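Local coordinates for BF1531-like N-terminal domain-containing protein (Bacteroides fragilis, PDB 3SLR), which is not characterised but, in this N-terminal piece, joins an SGNH-hydrolase-like domain to a magnesium-binding phosphatase-like domain and may hydrolyse ester bonds, at residues 38-43 with 209-214; 45-50 with 213-218. All blocks are in the same frame, centred on the assembly; numbering follows the deposited sequence.

Overall arrangement
Both contacts pair helix 34-46 with helix 203-217 in the FkbH N-terminal domain. Contact 1 (38-43 with 209-214) is the buried packing of the two helix bodies. Contact 2 (45-50 with 213-218) takes up the turn after the first helix and the C-terminal part of the second. Their centres are about 7 Å apart, and they share I213 and I214. R47 of contact 2 ties them together: R47 NH1 forms a salt bridge of 2.8 Å with D212 OD1, and R47 CZ packs on I211 CG2 at 3.6 Å. Neither contact is part of the magnesium site formed by D228, D230 and D336, which belongs to the phosphatase domain.

Contact 1 of 2, residues 38-43 with 209-214; sequences TAIKGE and RTIDII
I211 carries most of the contact, packing against E43 and I40. The aliphatic part of E43 does the touching: E43 CG lies 3.4 Å from I211 CG1. The two side chains run past each other in opposite directions. I211 CD1 turns to the other neighbour, 3.6 Å from the backbone I40 O and 4.0 Å from I40 CG2. Further along, I40 CD1 meets T210 CG2 at 4.2 Å.

No hydrogen bond joins the two segments. The polar groups are held by other partners. E43 extends from its helix with CG anti to the backbone N (chi1 -175°), then bends at chi2 (88°). Its carboxylate is shared: OE1 bonds to S207 OG and OE2 forms a salt bridge with R47 NH2. This probably favours the charged form of the buried acid. T210 OG1 bonds to Y126 OH and to I206 O, and its methyl is the part that faces I40.

The axes of segments 38-43 and 209-214 come within 9.5 Å and cross at -47°. Both helices pack on the parallel sheet. I40 and T210 both rest on I81 of strand 79-83, I40 also touches Y126 of strand 122-126, and helix 6-12 places L9 against A39 and E43.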
loop_
_atom_site.group_PDB
_atom_site.type_symbol
_atom_site.label_atom_id
_atom_site.label_comp_id
_atom_site.label_asym_id
_atom_site.label_seq_id
_atom_site.Cartn_x
_atom_site.Cartn_y
_atom_site.Cartn_z
ATOM N N THR A 38 -6.474 17.886 1.079
ATOM C CA THR A 38 -7.556 17.587 2.005
ATOM C C THR A 38 -7.586 16.100 2.344
ATOM O O THR A 38 -7.674 15.715 3.512
ATOM C CB THR A 38 -8.906 18.013 1.425
ATOM O OG1 THR A 38 -8.931 19.437 1.286
ATOM C CG2 THR A 38 -10.036 17.594 2.347
ATOM N N ALA A 39 -7.496 15.263 1.315
ATOM C CA ALA A 39 -7.516 13.817 1.507
ATOM C C ALA A 39 -6.371 13.333 2.383
ATOM O O ALA A 39 -6.574 12.543 3.296
ATOM C CB ALA A 39 -7.497 13.102 0.161
ATOM N N ILE A 40 -5.160 13.802 2.112
ATOM C CA ILE A 40 -4.013 13.428 2.948
ATOM C C ILE A 40 -4.172 13.875 4.405
ATOM O O ILE A 40 -3.876 13.120 5.344
ATOM C CB ILE A 40 -2.695 13.990 2.382
ATOM C CG1 ILE A 40 -2.322 13.211 1.118
ATOM C CG2 ILE A 40 -1.576 13.904 3.436
ATOM C CD1 ILE A 40 -1.194 13.812 0.310
ATOM N N LYS A 41 -4.639 15.104 4.592
ATOM C CA LYS A 41 -4.796 15.649 5.934
ATOM C C LYS A 41 -5.848 14.856 6.718
ATOM O O LYS A 41 -5.613 14.449 7.858
ATOM C CB LYS A 41 -5.150 17.137 5.858
ATOM C CG LYS A 41 -5.300 17.804 7.220
ATOM C CD LYS A 41 -5.414 19.319 7.057
ATOM C CE LYS A 41 -5.491 20.011 8.408
ATOM N NZ LYS A 41 -6.637 19.494 9.203
ATOM N N GLY A 42 -6.997 14.620 6.094
ATOM C CA GLY A 42 -8.057 13.842 6.713
ATOM C C GLY A 42 -7.669 12.392 6.982
ATOM O O GLY A 42 -7.992 11.838 8.034
ATOM N N GLU A 43 -6.988 11.766 6.023
ATOM C CA GLU A 43 -6.508 10.399 6.206
ATOM C C GLU A 43 -5.556 10.331 7.405
ATOM O O GLU A 43 -5.639 9.416 8.225
ATOM C CB GLU A 43 -5.811 9.903 4.931
ATOM C CG GLU A 43 -5.371 8.449 4.986
ATOM C CD GLU A 43 -6.448 7.480 4.528
ATOM O OE1 GLU A 43 -7.082 7.738 3.480
ATOM O OE2 GLU A 43 -6.648 6.449 5.202
ATOM N N ARG A 209 -2.530 5.231 0.882
ATOM C CA ARG A 209 -1.192 4.719 0.582
ATOM C C ARG A 209 -0.081 5.696 0.966
ATOM O O ARG A 209 1.057 5.286 1.219
ATOM C CB ARG A 209 -1.084 4.361 -0.905
ATOM C CG ARG A 209 -1.921 3.139 -1.309
ATOM C CD ARG A 209 -1.346 1.847 -0.747
ATOM N NE ARG A 209 0.018 1.633 -1.226
ATOM C CZ ARG A 209 0.370 0.750 -2.157
ATOM N NH1 ARG A 209 -0.541 -0.052 -2.715
ATOM N NH2 ARG A 209 1.646 0.658 -2.523
ATOM N N THR A 210 -0.403 6.988 0.996
ATOM C CA THR A 210 0.568 7.999 1.410
ATOM C C THR A 210 0.715 7.965 2.925
ATOM O O THR A 210 1.824 7.961 3.455
ATOM C CB THR A 210 0.137 9.395 0.945
ATOM O OG1 THR A 210 -0.014 9.368 -0.476
ATOM C CG2 THR A 210 1.165 10.450 1.321
ATOM N N ILE A 211 -0.412 7.922 3.614
ATOM C CA ILE A 211 -0.376 7.879 5.072
ATOM C C ILE A 211 0.211 6.552 5.572
ATOM O O ILE A 211 0.860 6.531 6.617
ATOM C CB ILE A 211 -1.751 8.178 5.711
ATOM C CG1 ILE A 211 -2.193 9.625 5.417
ATOM C CG2 ILE A 211 -1.712 7.924 7.233
ATOM C CD1 ILE A 211 -1.207 10.727 5.883
ATOM N N ASP A 212 0.020 5.456 4.826
ATOM C CA ASP A 212 0.604 4.174 5.228
ATOM C C ASP A 212 2.108 4.352 5.412
ATOM O O ASP A 212 2.708 3.776 6.324
ATOM C CB ASP A 212 0.397 3.068 4.170
ATOM C CG ASP A 212 -1.053 2.613 4.031
ATOM O OD1 ASP A 212 -1.865 2.803 4.964
ATOM O OD2 ASP A 212 -1.377 2.044 2.959
ATOM N N ILE A 213 2.720 5.132 4.522
ATOM C CA ILE A 213 4.171 5.315 4.553
ATOM C C ILE A 213 4.563 6.165 5.763
ATOM O O ILE A 213 5.453 5.800 6.520
ATOM C CB ILE A 213 4.700 5.967 3.258
ATOM C CG1 ILE A 213 4.547 4.985 2.084
ATOM C CG2 ILE A 213 6.165 6.362 3.421
ATOM C CD1 ILE A 213 4.715 5.642 0.681
ATOM N N ILE A 214 3.898 7.299 5.927
ATOM C CA ILE A 214 4.151 8.157 7.078
ATOM C C ILE A 214 4.006 7.386 8.391
ATOM O O ILE A 214 4.893 7.440 9.242
ATOM C CB ILE A 214 3.236 9.384 7.046
ATOM C CG1 ILE A 214 3.615 10.256 5.852
ATOM C CG2 ILE A 214 3.328 10.158 8.364
ATOM C CD1 ILE A 214 2.844 11.543 5.746
#

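Contact 2 of 2, residues 45-50 with 213-218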
loop_
_atom_site.group_PDB
_atom_site.type_symbol
_atom_site.label_atom_id
_atom_site.label_comp_id
_atom_site.label_asym_id
_atom_site.label_seq_id
_atom_site.Cartn_x
_atom_site.Cartn_y
_atom_site.Cartn_z
ATOM N N ILE A 45 -5.445 12.284 10.016
ATOM C CA ILE A 45 -6.202 12.463 11.255
ATOM C C ILE A 45 -6.874 11.154 11.667
ATOM O O ILE A 45 -6.864 10.773 12.838
ATOM C CB ILE A 45 -7.243 13.587 11.106
ATOM C CG1 ILE A 45 -6.535 14.935 10.972
ATOM C CG2 ILE A 45 -8.212 13.592 12.278
ATOM C CD1 ILE A 45 -7.455 16.080 10.668
ATOM N N LEU A 46 -7.443 10.453 10.696
ATOM C CA LEU A 46 -8.051 9.158 10.951
ATOM C C LEU A 46 -7.016 8.108 11.335
ATOM O O LEU A 46 -7.368 7.056 11.870
ATOM C CB LEU A 46 -8.862 8.704 9.738
ATOM C CG LEU A 46 -10.117 9.536 9.484
ATOM C CD1 LEU A 46 -10.742 9.136 8.161
ATOM C CD2 LEU A 46 -11.123 9.381 10.616
ATOM N N ARG A 47 -5.741 8.399 11.077
ATOM C CA ARG A 47 -4.648 7.509 11.484
ATOM C C ARG A 47 -3.969 8.050 12.754
ATOM O O ARG A 47 -2.853 7.650 13.097
ATOM C CB ARG A 47 -3.615 7.364 10.359
ATOM C CG ARG A 47 -2.961 5.987 10.241
ATOM C CD ARG A 47 -3.911 4.945 9.678
ATOM N NE ARG A 47 -4.269 5.189 8.275
ATOM C CZ ARG A 47 -3.545 4.808 7.228
ATOM N NH1 ARG A 47 -2.396 4.164 7.404
ATOM N NH2 ARG A 47 -3.965 5.088 5.993
ATOM N N ASN A 48 -4.639 8.991 13.414
ATOM C CA ASN A 48 -4.196 9.538 14.703
ATOM C C ASN A 48 -3.009 10.501 14.629
ATOM O O ASN A 48 -2.202 10.588 15.560
ATOM C CB ASN A 48 -3.913 8.406 15.697
ATOM C CG ASN A 48 -5.123 7.508 15.912
ATOM O OD1 ASN A 48 -6.252 7.989 16.040
ATOM N ND2 ASN A 48 -4.894 6.194 15.934
ATOM N N TYR A 49 -2.916 11.240 13.530
ATOM C CA TYR A 49 -1.911 12.293 13.408
ATOM C C TYR A 49 -2.573 13.634 13.150
ATOM O O TYR A 49 -3.481 13.739 12.325
ATOM C CB TYR A 49 -0.923 11.984 12.284
ATOM C CG TYR A 49 -0.179 10.685 12.480
ATOM C CD1 TYR A 49 0.795 10.562 13.466
ATOM C CD2 TYR A 49 -0.450 9.582 11.680
ATOM C CE1 TYR A 49 1.473 9.381 13.656
ATOM C CE2 TYR A 49 0.226 8.389 11.862
ATOM C CZ TYR A 49 1.191 8.295 12.847
ATOM O OH TYR A 49 1.864 7.112 13.034
ATOM N N ASN A 50 -2.138 14.655 13.880
ATOM C CA ASN A 50 -2.554 16.016 13.589
ATOM C C ASN A 50 -1.666 16.566 12.483
ATOM O O ASN A 50 -0.563 17.044 12.743
ATOM C CB ASN A 50 -2.455 16.888 14.839
ATOM C CG ASN A 50 -2.953 18.304 14.606
ATOM O OD1 ASN A 50 -2.828 19.169 15.474
ATOM N ND2 ASN A 50 -3.536 18.545 13.438
ATOM N N ILE A 213 2.720 5.132 4.522
ATOM C CA ILE A 213 4.171 5.315 4.553
ATOM C C ILE A 213 4.563 6.165 5.763
ATOM O O ILE A 213 5.453 5.800 6.520
ATOM C CB ILE A 213 4.700 5.967 3.258
ATOM C CG1 ILE A 213 4.547 4.985 2.084
ATOM C CG2 ILE A 213 6.165 6.362 3.421
ATOM C CD1 ILE A 213 4.715 5.642 0.681
ATOM N N ILE A 214 3.898 7.299 5.927
ATOM C CA ILE A 214 4.151 8.157 7.078
ATOM C C ILE A 214 4.006 7.386 8.391
ATOM O O ILE A 214 4.893 7.440 9.242
ATOM C CB ILE A 214 3.236 9.384 7.046
ATOM C CG1 ILE A 214 3.615 10.256 5.852
ATOM C CG2 ILE A 214 3.328 10.158 8.364
ATOM C CD1 ILE A 214 2.844 11.543 5.746
ATOM N N ALA A 215 2.908 6.650 8.544
ATOM C CA ALA A 215 2.694 5.860 9.752
ATOM C C ALA A 215 3.827 4.861 9.999
ATOM O O ALA A 215 4.306 4.732 11.132
ATOM C CB ALA A 215 1.339 5.150 9.708
ATOM N N ALA A 216 4.248 4.152 8.952
ATOM C CA ALA A 216 5.317 3.168 9.082
ATOM C C ALA A 216 6.604 3.825 9.556
ATOM O O ALA A 216 7.279 3.313 10.445
ATOM C CB ALA A 216 5.555 2.432 7.750
ATOM N N ILE A 217 6.949 4.955 8.953
ATOM C CA ILE A 217 8.130 5.707 9.381
ATOM C C ILE A 217 8.024 6.147 10.848
ATOM O O ILE A 217 9.013 6.116 11.587
ATOM C CB ILE A 217 8.404 6.910 8.450
ATOM C CG1 ILE A 217 8.793 6.403 7.057
ATOM C CG2 ILE A 217 9.519 7.767 8.997
ATOM C CD1 ILE A 217 8.708 7.447 5.952
ATOM N N GLN A 218 6.822 6.531 11.269
ATOM C CA GLN A 218 6.583 6.930 12.657
ATOM C C GLN A 218 6.565 5.738 13.620
ATOM O O GLN A 218 6.475 5.924 14.837
ATOM C CB GLN A 218 5.278 7.726 12.773
ATOM C CG GLN A 218 5.286 9.045 12.005
ATOM C CD GLN A 218 6.160 10.096 12.669
ATOM O OE1 GLN A 218 6.054 10.348 13.875
ATOM N NE2 GLN A 218 7.036 10.701 11.892
#
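A Schellman motif ends helix 34-46 next to the last turn of helix 203-217, and the residues on either side of N48, R47 and Y49, touch that second helix. N48 is the C-prime residue, with a positive phi of 75°. N48 N bonds to I45 O at 2.9 Å, and Y49 N bonds back to G44 O. The chain then enters strand 50-55, an outer strand of the parallel sheet. The turn is thus the link from helix to strand, and contact 2 sets it against the neighbouring helix.

Y49 makes most of the contact. With CG beside the backbone N and anti to the carbonyl carbon (chi1 -59°), its ring is directed at A215 and Q218. A215 meets the ring at its edge, close to the ring plane, with A215 CB 4.0 Å from Y49 CE2. The hydroxyl comes close to the helix backbone, with Y49 OH 3.6 Å from A215 CA. Q218 comes to the same end of the ring and runs past it in the opposite direction, its amide plane turned 83° from the ring plane. The amide itself bonds to another tyrosine, Q218 NE2 to Y79 OH. L23 of strand 22-29 lies against both Y49 and Q218.

R47 adds a lighter contact through its aliphatic chain, with R47 CG 4.4 Å from A215 CB. Its guanidinium end lies between the two helices, held by an acid from each. The closest approach of the side chains across the two segments is Y49 OH to Q218 CB, at 3.5 Å.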